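PDB 3HUF: DNA repair and telomere maintenance protein nbs1, which serves as the adaptor subunit of the MRN complex in DNA double-strand break repair, binding phosphorylated partners such as Ctp1 through its N-terminal FHA and BRCT domains. Local coordinates for residues S127-P139 with D177-E189. Numbering follows the deposited sequence.
Sequences SQWASNLNLLGIP and DDSYLQYLSTVKE
Leu181 packs against one face of the Trp129 indole: its CD1 sits 3.5 Å from the centroid of the five-membered ring, only 10° off the normal, a CH-pi contact, while its CB lies over the same face. With CG anti to the carbonyl carbon (chi1 -74°), Trp129 swings its ring across the backbone of helix 178-184, CZ3 reaching 3.6 Å from Leu181 O. The amide NE2 of Gln128 rests above the opposite face, offset toward the rim, and Ser185 CB meets the edge in plane. Trp129 NE1 is buried without a partner, Asp178 OD1 staying 4.1 Å away. Replacing Trp129 by an alanine would probably open a gap between the helices where Leu181 CB and CD1 now pack.

Aliphatic packing continues toward the C-terminal ends. Leu133 CD2 meets Leu184 CD1 at 3.7 Å, the two side chains crossing at about a right angle, and Leu136 spreads its methyls over Val187 CG2 and Lys188 CG. Lys188, bent along its chain, reaches across so that NZ donates a 2.8 Å hydrogen bond to Leu135 O, tilted out of the carbonyl plane.

Gly137, whose positive phi suits glycine, turns the chain in a Schellman motif before strand 140-141. Leu133 and Leu181 also touch strand 118-120; helices 123-134 and 178-184, their segments inclined by 39°, thus pair on one face of the four-stranded parallel sheet, as the first and last helices of a BRCT domain do.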
loop_
_atom_site.group_PDB
_atom_site.type_symbol
_atom_site.label_atom_id
_atom_site.label_comp_id
_atom_site.label_asym_id
_atom_site.label_seq_id
_atom_site.Cartn_x
_atom_site.Cartn_y
_atom_site.Cartn_z
ATOM N N SER A 127 0.027 4.586 -16.135
ATOM C CA SER A 127 0.307 5.892 -16.738
ATOM C C SER A 127 -0.890 6.836 -16.639
ATOM O O SER A 127 -0.725 8.050 -16.565
ATOM C CB SER A 127 0.696 5.741 -18.207
ATOM O OG SER A 127 -0.430 5.328 -18.962
ATOM N N GLN A 128 -2.096 6.285 -16.633
ATOM C CA GLN A 128 -3.262 7.135 -16.532
ATOM C C GLN A 128 -3.532 7.632 -15.090
ATOM O O GLN A 128 -3.957 8.770 -14.899
ATOM C CB GLN A 128 -4.475 6.456 -17.175
ATOM C CG GLN A 128 -5.628 6.156 -16.264
ATOM C CD GLN A 128 -6.899 5.883 -17.044
ATOM O OE1 GLN A 128 -6.867 5.257 -18.111
ATOM N NE2 GLN A 128 -8.027 6.365 -16.526
ATOM N N TRP A 129 -3.219 6.810 -14.089
ATOM C CA TRP A 129 -3.572 7.117 -12.709
ATOM C C TRP A 129 -2.416 7.593 -11.811
ATOM O O TRP A 129 -2.665 8.138 -10.733
ATOM C CB TRP A 129 -4.249 5.908 -12.062
ATOM C CG TRP A 129 -5.661 5.651 -12.510
ATOM C CD1 TRP A 129 -6.103 4.631 -13.321
ATOM C CD2 TRP A 129 -6.829 6.407 -12.151
ATOM N NE1 TRP A 129 -7.467 4.715 -13.487
ATOM C CE2 TRP A 129 -7.937 5.789 -12.771
ATOM C CE3 TRP A 129 -7.047 7.540 -11.353
ATOM C CZ2 TRP A 129 -9.238 6.282 -12.637
ATOM C CZ3 TRP A 129 -8.338 8.019 -11.217
ATOM C CH2 TRP A 129 -9.416 7.395 -11.856
ATOM N N ALA A 130 -1.169 7.391 -12.245
ATOM C CA ALA A 130 0.002 7.574 -11.354
ATOM C C ALA A 130 0.168 8.996 -10.826
ATOM O O ALA A 130 0.332 9.193 -9.629
ATOM C CB ALA A 130 1.279 7.127 -12.031
ATOM N N SER A 131 0.118 9.970 -11.725
ATOM C CA SER A 131 0.208 11.384 -11.368
ATOM C C SER A 131 -0.852 11.803 -10.334
ATOM O O SER A 131 -0.527 12.486 -9.360
ATOM C CB SER A 131 0.151 12.244 -12.638
ATOM O OG SER A 131 -0.129 13.594 -12.344
ATOM N N ASN A 132 -2.094 11.356 -10.534
ATOM C CA ASN A 132 -3.203 11.537 -9.602
ATOM C C ASN A 132 -2.829 11.064 -8.204
ATOM O O ASN A 132 -2.953 11.813 -7.241
ATOM C CB ASN A 132 -4.413 10.720 -10.124
ATOM C CG ASN A 132 -5.742 11.046 -9.427
ATOM O OD1 ASN A 132 -6.064 10.485 -8.366
ATOM N ND2 ASN A 132 -6.564 11.889 -10.078
ATOM N N LEU A 133 -2.346 9.821 -8.104
ATOM C CA LEU A 133 -2.075 9.203 -6.786
ATOM C C LEU A 133 -0.823 9.776 -6.158
ATOM O O LEU A 133 -0.782 9.990 -4.957
ATOM C CB LEU A 133 -2.001 7.680 -6.867
ATOM C CG LEU A 133 -3.173 6.977 -7.539
ATOM C CD1 LEU A 133 -3.052 5.477 -7.431
ATOM C CD2 LEU A 133 -4.548 7.435 -6.977
ATOM N N ASN A 134 0.178 10.058 -6.981
ATOM C CA ASN A 134 1.402 10.674 -6.498
ATOM C C ASN A 134 1.117 12.017 -5.797
ATOM O O ASN A 134 1.704 12.311 -4.762
ATOM C CB ASN A 134 2.439 10.818 -7.627
ATOM C CG ASN A 134 2.929 9.444 -8.168
ATOM O OD1 ASN A 134 2.725 8.372 -7.546
ATOM N ND2 ASN A 134 3.535 9.473 -9.347
ATOM N N LEU A 135 0.189 12.794 -6.356
ATOM C CA LEU A 135 -0.211 14.078 -5.788
ATOM C C LEU A 135 -0.918 13.956 -4.445
ATOM O O LEU A 135 -0.960 14.925 -3.702
ATOM C CB LEU A 135 -1.057 14.882 -6.780
ATOM C CG LEU A 135 -0.278 15.340 -8.007
ATOM C CD1 LEU A 135 -1.208 15.758 -9.127
ATOM C CD2 LEU A 135 0.694 16.465 -7.656
ATOM N N LEU A 136 -1.432 12.762 -4.134
ATOM C CA LEU A 136 -1.942 12.449 -2.811
ATOM C C LEU A 136 -0.875 11.925 -1.855
ATOM O O LEU A 136 -1.160 11.741 -0.681
ATOM C CB LEU A 136 -3.072 11.405 -2.890
ATOM C CG LEU A 136 -4.307 11.746 -3.727
ATOM C CD1 LEU A 136 -5.350 10.604 -3.701
ATOM C CD2 LEU A 136 -4.928 13.068 -3.244
ATOM N N GLY A 137 0.330 11.667 -2.355
ATOM C CA GLY A 137 1.413 11.053 -1.557
ATOM C C GLY A 137 1.465 9.539 -1.636
ATOM O O GLY A 137 2.031 8.872 -0.748
ATOM N N ILE A 138 0.848 8.982 -2.681
ATOM C CA ILE A 138 0.745 7.534 -2.804
ATOM C C ILE A 138 1.704 7.038 -3.896
ATOM O O ILE A 138 1.473 7.283 -5.068
ATOM C CB ILE A 138 -0.730 7.041 -3.056
ATOM C CG1 ILE A 138 -1.656 7.486 -1.912
ATOM C CG2 ILE A 138 -0.785 5.467 -3.186
ATOM C CD1 ILE A 138 -3.192 7.426 -2.285
ATOM N N PRO A 139 2.801 6.356 -3.501
ATOM C CA PRO A 139 3.681 5.748 -4.512
ATOM C C PRO A 139 2.964 4.625 -5.260
ATOM O O PRO A 139 2.084 3.945 -4.697
ATOM C CB PRO A 139 4.860 5.197 -3.697
ATOM C CG PRO A 139 4.769 5.874 -2.336
ATOM C CD PRO A 139 3.288 6.110 -2.126
ATOM N N ASP A 177 -10.149 -1.761 -7.554
ATOM C CA ASP A 177 -10.289 -1.501 -8.964
ATOM C C ASP A 177 -10.512 -0.032 -9.254
ATOM O O ASP A 177 -10.426 0.811 -8.365
ATOM C CB ASP A 177 -11.372 -2.391 -9.606
ATOM C CG ASP A 177 -12.777 -2.138 -9.062
ATOM O OD1 ASP A 177 -13.648 -2.959 -9.380
ATOM O OD2 ASP A 177 -13.051 -1.144 -8.348
ATOM N N ASP A 178 -10.771 0.226 -10.534
ATOM C CA ASP A 178 -11.126 1.511 -11.123
ATOM C C ASP A 178 -12.081 2.363 -10.286
ATOM O O ASP A 178 -11.877 3.565 -10.136
ATOM C CB ASP A 178 -11.814 1.187 -12.460
ATOM C CG ASP A 178 -11.698 2.291 -13.455
ATOM O OD1 ASP A 178 -10.669 2.313 -14.168
ATOM O OD2 ASP A 178 -12.648 3.110 -13.547
ATOM N N SER A 179 -13.142 1.748 -9.763
ATOM C CA SER A 179 -14.161 2.475 -8.990
ATOM C C SER A 179 -13.581 3.122 -7.719
ATOM O O SER A 179 -13.970 4.228 -7.350
ATOM C CB SER A 179 -15.365 1.569 -8.658
ATOM O OG SER A 179 -15.020 0.585 -7.687
ATOM N N TYR A 180 -12.648 2.446 -7.059
ATOM C CA TYR A 180 -11.963 3.040 -5.925
ATOM C C TYR A 180 -11.019 4.169 -6.366
ATOM O O TYR A 180 -10.901 5.200 -5.686
ATOM C CB TYR A 180 -11.204 1.992 -5.112
ATOM C CG TYR A 180 -10.444 2.577 -3.937
ATOM C CD1 TYR A 180 -11.109 2.992 -2.776
ATOM C CD2 TYR A 180 -9.068 2.742 -3.999
ATOM C CE1 TYR A 180 -10.400 3.538 -1.701
ATOM C CE2 TYR A 180 -8.350 3.282 -2.941
ATOM C CZ TYR A 180 -9.021 3.674 -1.789
ATOM O OH TYR A 180 -8.280 4.214 -0.758
ATOM N N LEU A 181 -10.355 3.989 -7.504
ATOM C CA LEU A 181 -9.490 5.034 -8.039
ATOM C C LEU A 181 -10.298 6.293 -8.345
ATOM O O LEU A 181 -9.859 7.400 -8.046
ATOM C CB LEU A 181 -8.743 4.545 -9.281
ATOM C CG LEU A 181 -7.796 3.362 -9.073
ATOM C CD1 LEU A 181 -7.211 2.900 -10.398
ATOM C CD2 LEU A 181 -6.669 3.689 -8.076
ATOM N N GLN A 182 -11.487 6.119 -8.914
ATOM C CA GLN A 182 -12.389 7.237 -9.178
ATOM C C GLN A 182 -12.717 8.011 -7.888
ATOM O O GLN A 182 -12.725 9.241 -7.882
ATOM C CB GLN A 182 -13.663 6.745 -9.888
ATOM C CG GLN A 182 -13.400 6.295 -11.327
ATOM C CD GLN A 182 -14.627 5.701 -11.995
ATOM O OE1 GLN A 182 -15.724 5.718 -11.427
ATOM N NE2 GLN A 182 -14.454 5.175 -13.212
ATOM N N TYR A 183 -12.963 7.270 -6.808
ATOM C CA TYR A 183 -13.091 7.839 -5.478
ATOM C C TYR A 183 -11.855 8.648 -5.079
ATOM O O TYR A 183 -11.988 9.803 -4.693
ATOM C CB TYR A 183 -13.389 6.742 -4.457
ATOM C CG TYR A 183 -13.293 7.157 -3.004
ATOM C CD1 TYR A 183 -14.138 8.124 -2.475
ATOM C CD2 TYR A 183 -12.373 6.552 -2.144
ATOM C CE1 TYR A 183 -14.051 8.502 -1.128
ATOM C CE2 TYR A 183 -12.283 6.920 -0.800
ATOM C CZ TYR A 183 -13.128 7.888 -0.302
ATOM O OH TYR A 183 -13.052 8.262 1.028
ATOM N N LEU A 184 -10.657 8.076 -5.183
ATOM C CA LEU A 184 -9.436 8.850 -4.872
ATOM C C LEU A 184 -9.263 10.147 -5.677
ATOM O O LEU A 184 -8.690 11.121 -5.185
ATOM C CB LEU A 184 -8.184 7.995 -5.014
ATOM C CG LEU A 184 -8.012 6.840 -4.031
ATOM C CD1 LEU A 184 -6.678 6.160 -4.260
ATOM C CD2 LEU A 184 -8.134 7.324 -2.586
ATOM N N SER A 185 -9.782 10.181 -6.901
ATOM C CA SER A 185 -9.637 11.374 -7.737
ATOM C C SER A 185 -10.488 12.542 -7.196
ATOM O O SER A 185 -10.363 13.680 -7.654
ATOM C CB SER A 185 -9.962 11.064 -9.206
ATOM O OG SER A 185 -11.357 10.943 -9.415
ATOM N N THR A 186 -11.321 12.235 -6.199
ATOM C CA THR A 186 -12.246 13.178 -5.562
ATOM C C THR A 186 -11.596 14.084 -4.483
ATOM O O THR A 186 -12.048 15.212 -4.262
ATOM C CB THR A 186 -13.459 12.383 -4.961
ATOM O OG1 THR A 186 -14.410 12.084 -5.997
ATOM C CG2 THR A 186 -14.148 13.126 -3.828
ATOM N N VAL A 187 -10.520 13.609 -3.859
ATOM C CA VAL A 187 -10.122 14.053 -2.503
ATOM C C VAL A 187 -8.985 15.088 -2.265
ATOM O O VAL A 187 -8.730 15.433 -1.100
ATOM C CB VAL A 187 -9.767 12.824 -1.604
ATOM C CG1 VAL A 187 -10.935 11.842 -1.507
ATOM C CG2 VAL A 187 -8.529 12.124 -2.101
ATOM N N LYS A 188 -8.295 15.557 -3.314
ATOM C CA LYS A 188 -7.056 16.371 -3.121
ATOM C C LYS A 188 -7.324 17.698 -2.400
ATOM O O LYS A 188 -6.568 18.107 -1.513
ATOM C CB LYS A 188 -6.339 16.646 -4.460
ATOM C CG LYS A 188 -4.808 16.389 -4.511
ATOM C CD LYS A 188 -3.909 17.388 -3.777
ATOM C CE LYS A 188 -2.633 17.658 -4.635
ATOM N NZ LYS A 188 -1.232 17.649 -3.974
ATOM N N GLU A 189 -8.418 18.348 -2.761
ATOM C CA GLU A 189 -8.756 19.634 -2.172
ATOM C C GLU A 189 -9.372 19.538 -0.750
ATOM O O GLU A 189 -9.606 20.557 -0.081
ATOM C CB GLU A 189 -9.677 20.398 -3.132
ATOM C CG GLU A 189 -8.933 21.118 -4.269
ATOM C CD GLU A 189 -8.648 20.257 -5.510
ATOM O OE1 GLU A 189 -8.342 19.048 -5.374
ATOM O OE2 GLU A 189 -8.713 20.806 -6.640
#